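Local structure of secreted effector protein SopD (Salmonella typhimurium, 5CPC) at residues V135-S140 and K273-Y278. The protein acts as a secreted virulence effector that alters host cell physiology, contributes to replication in macrophages and cooperates with SopB in membrane fission and macropinosome formation during invasion. Residues are numbered along the deposited sequence; the frame is centred on the assembly and turned at random.
Sequences VIESMS and KLNQDY
N275 reaches from its helix to the backbone of V135: ND2 lies 2.9 Å from V135 O, but the N-H...O angle of 127° marks the hydrogen bond as weak. The CB of N275 already points at the loop, and chi1 of -71°, which sets the amide on the far side of the CA-CB bond from the carbonyl carbon, carries it on in that direction. The other end of that amide meets E137, whose CG lies 3.6 Å from N275 OD1, a van der Waals approach of an aliphatic carbon to the amide oxygen. N275 thus engages a carbonyl through its nitrogen and a methylene through its oxygen, and it is buried while doing so.

The E137 chain bends at chi2. Its carboxylate and the N275 amide are nearly perpendicular, with planes 87° apart; OE1 makes a weak hydrogen bond to N279, one residue beyond the contacting part of the helix. The same CG approaches Y278 obliquely, 4.3 Å from CD2, at about a right angle to its contact with the amide oxygen.

Topologically this is a loop-on-helix contact: residues 135-140 belong to the connection between helices 124-127 and 141-160, and residues 273-278 to the long helix 264-283. The closest alpha carbons, those of E137 and N275, are 7.2 Å apart, and the two segments together bury a modest 186 Å². Farther along the loop, S140 occupies the N-cap position of helix 141-160, while E143 in that helix accepts a hydrogen bond from S140 N and touches Y278. The tyrosine ring also meets H282 edge-to-face and H247 with its plane inclined to the tyrosine ring.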
ATOM      1  N   VAL A 135      11.146  -3.090  13.717  1.00 75.10           N
ATOM      2  CA  VAL A 135      10.004  -3.873  14.183  1.00 73.51           C
ATOM      3  C   VAL A 135       8.902  -3.849  13.150  1.00 70.91           C
ATOM      4  O   VAL A 135       8.474  -2.779  12.723  1.00 70.53           O
ATOM      5  CB  VAL A 135       9.451  -3.359  15.531  1.00 74.37           C
ATOM      6  CG1 VAL A 135       8.189  -4.156  15.955  1.00 74.44           C
ATOM      7  CG2 VAL A 135      10.531  -3.365  16.643  1.00 75.50           C
ATOM      8  N   ILE A 136       8.437  -5.018  12.743  1.00 69.20           N
ATOM      9  CA  ILE A 136       7.266  -5.105  11.900  1.00 67.09           C
ATOM     10  C   ILE A 136       6.132  -5.647  12.747  1.00 66.70           C
ATOM     11  O   ILE A 136       6.293  -6.723  13.353  1.00 68.00           O
ATOM     12  CB  ILE A 136       7.491  -6.066  10.723  1.00 67.84           C
ATOM     13  CG1 ILE A 136       6.152  -6.427  10.053  1.00 67.60           C
ATOM     14  CG2 ILE A 136       8.251  -7.332  11.161  1.00 70.28           C
ATOM     15  CD1 ILE A 136       5.987  -7.922   9.661  1.00 69.74           C
ATOM     16  N   GLU A 137       5.017  -4.913  12.815  1.00 63.30           N
ATOM     17  CA  GLU A 137       3.781  -5.386  13.463  1.00 62.86           C
ATOM     18  C   GLU A 137       3.060  -6.455  12.620  1.00 61.98           C
ATOM     19  O   GLU A 137       3.046  -6.381  11.407  1.00 60.57           O
ATOM     20  CB  GLU A 137       2.817  -4.213  13.718  1.00 61.56           C
ATOM     21  CG  GLU A 137       3.238  -3.177  14.797  1.00 64.65           C
ATOM     22  CD  GLU A 137       3.590  -3.775  16.161  1.00 68.14           C
ATOM     23  OE1 GLU A 137       4.543  -3.274  16.802  1.00 68.59           O
ATOM     24  OE2 GLU A 137       2.929  -4.742  16.593  1.00 72.07           O
ATOM     25  N   SER A 138       2.419  -7.440  13.218  1.00 62.97           N
ATOM     26  CA  SER A 138       1.859  -8.476  12.338  1.00 63.45           C
ATOM     27  C   SER A 138       0.572  -8.058  11.617  1.00 61.50           C
ATOM     28  O   SER A 138      -0.133  -7.152  12.064  1.00 60.96           O
ATOM     29  CB  SER A 138       1.821  -9.877  12.990  1.00 65.56           C
ATOM     30  OG  SER A 138       0.634 -10.098  13.719  1.00 68.24           O
ATOM     31  N   MET A 139       0.321  -8.623  10.435  1.00 60.49           N
ATOM     32  CA  MET A 139      -0.935  -8.319   9.707  1.00 58.81           C
ATOM     33  C   MET A 139      -1.952  -9.441   9.705  1.00 58.13           C
ATOM     34  O   MET A 139      -1.603 -10.614   9.665  1.00 56.98           O
ATOM     35  CB  MET A 139      -0.730  -7.803   8.260  1.00 58.34           C
ATOM     36  CG  MET A 139       0.618  -7.881   7.686  1.00 59.58           C
ATOM     37  SD  MET A 139       0.965  -6.707   6.305  1.00 57.39           S
ATOM     38  CE  MET A 139       2.757  -6.936   6.318  1.00 54.82           C
ATOM     39  N   SER A 140      -3.222  -9.078   9.724  1.00 56.51           N
ATOM     40  CA  SER A 140      -4.234 -10.109   9.509  1.00 57.76           C
ATOM     41  C   SER A 140      -4.045 -10.699   8.091  1.00 57.21           C
ATOM     42  O   SER A 140      -3.355 -10.087   7.257  1.00 55.29           O
ATOM     43  CB  SER A 140      -5.630  -9.513   9.650  1.00 56.59           C
ATOM     44  OG  SER A 140      -5.778  -8.452   8.737  1.00 57.67           O
ATOM     45  N   LYS A 273       7.456   5.359  13.398  1.00 60.54           N
ATOM     46  CA  LYS A 273       6.447   6.376  13.591  1.00 60.79           C
ATOM     47  C   LYS A 273       5.055   5.804  13.337  1.00 58.69           C
ATOM     48  O   LYS A 273       4.184   5.917  14.202  1.00 60.48           O
ATOM     49  CB  LYS A 273       6.717   7.602  12.701  1.00 61.59           C
ATOM     50  CG  LYS A 273       7.006   8.844  13.505  1.00 65.94           C
ATOM     51  CD  LYS A 273       8.123   9.690  12.898  1.00 70.21           C
ATOM     52  CE  LYS A 273       8.658  10.674  13.946  1.00 73.72           C
ATOM     53  NZ  LYS A 273       9.906  11.370  13.498  1.00 77.99           N
ATOM     54  N   LEU A 274       4.829   5.191  12.186  1.00 55.22           N
ATOM     55  CA  LEU A 274       3.523   4.608  11.926  1.00 53.28           C
ATOM     56  C   LEU A 274       3.184   3.486  12.905  1.00 53.95           C
ATOM     57  O   LEU A 274       2.009   3.392  13.396  1.00 52.68           O
ATOM     58  CB  LEU A 274       3.420   4.135  10.492  1.00 51.75           C
ATOM     59  CG  LEU A 274       3.674   5.185   9.424  1.00 49.46           C
ATOM     60  CD1 LEU A 274       4.118   4.376   8.243  1.00 43.58           C
ATOM     61  CD2 LEU A 274       2.379   6.011   9.101  1.00 48.11           C
ATOM     62  N   ASN A 275       4.204   2.676  13.245  1.00 53.82           N
ATOM     63  CA  ASN A 275       4.091   1.766  14.385  1.00 54.76           C
ATOM     64  C   ASN A 275       3.583   2.366  15.678  1.00 54.76           C
ATOM     65  O   ASN A 275       2.663   1.795  16.296  1.00 53.83           O
ATOM     66  CB  ASN A 275       5.367   0.957  14.629  1.00 56.15           C
ATOM     67  CG  ASN A 275       5.570  -0.090  13.561  1.00 57.57           C
ATOM     68  OD1 ASN A 275       4.623  -0.487  12.887  1.00 55.39           O
ATOM     69  ND2 ASN A 275       6.799  -0.518  13.378  1.00 61.75           N
ATOM     70  N   GLN A 276       4.151   3.512  16.044  1.00 55.34           N
ATOM     71  CA  GLN A 276       3.874   4.147  17.314  1.00 57.55           C
ATOM     72  C   GLN A 276       2.411   4.607  17.375  1.00 55.76           C
ATOM     73  O   GLN A 276       1.681   4.291  18.314  1.00 55.32           O
ATOM     74  CB  GLN A 276       4.843   5.309  17.529  1.00 59.29           C
ATOM     75  CG  GLN A 276       4.556   6.147  18.788  1.00 65.84           C
ATOM     76  CD  GLN A 276       4.850   5.400  20.103  1.00 71.34           C
ATOM     77  OE1 GLN A 276       5.701   4.494  20.150  1.00 74.44           O
ATOM     78  NE2 GLN A 276       4.150   5.793  21.178  1.00 72.40           N
ATOM     79  N   ASP A 277       1.966   5.313  16.339  1.00 54.64           N
ATOM     80  CA  ASP A 277       0.582   5.728  16.233  1.00 53.03           C
ATOM     81  C   ASP A 277      -0.378   4.558  16.277  1.00 52.16           C
ATOM     82  O   ASP A 277      -1.433   4.579  16.957  1.00 52.04           O
ATOM     83  CB  ASP A 277       0.391   6.388  14.912  1.00 53.44           C
ATOM     84  CG  ASP A 277       0.917   7.817  14.866  1.00 57.65           C
ATOM     85  OD1 ASP A 277       1.950   8.141  15.502  1.00 59.49           O
ATOM     86  OD2 ASP A 277       0.280   8.615  14.126  1.00 62.68           O
ATOM     87  N   TYR A 278      -0.031   3.533  15.528  1.00 50.70           N
ATOM     88  CA  TYR A 278      -0.821   2.317  15.499  1.00 48.81           C
ATOM     89  C   TYR A 278      -0.974   1.722  16.897  1.00 48.72           C
ATOM     90  O   TYR A 278      -2.062   1.289  17.298  1.00 48.84           O
ATOM     91  CB  TYR A 278      -0.134   1.306  14.567  1.00 47.30           C
ATOM     92  CG  TYR A 278      -0.943   0.082  14.222  1.00 45.04           C
ATOM     93  CD1 TYR A 278      -2.001   0.159  13.336  1.00 44.62           C
ATOM     94  CD2 TYR A 278      -0.595  -1.173  14.730  1.00 47.06           C
ATOM     95  CE1 TYR A 278      -2.762  -0.966  12.982  1.00 45.26           C
ATOM     96  CE2 TYR A 278      -1.311  -2.313  14.375  1.00 48.99           C
ATOM     97  CZ  TYR A 278      -2.401  -2.195  13.491  1.00 48.66           C
ATOM     98  OH  TYR A 278      -3.117  -3.302  13.095  1.00 53.22           O
TER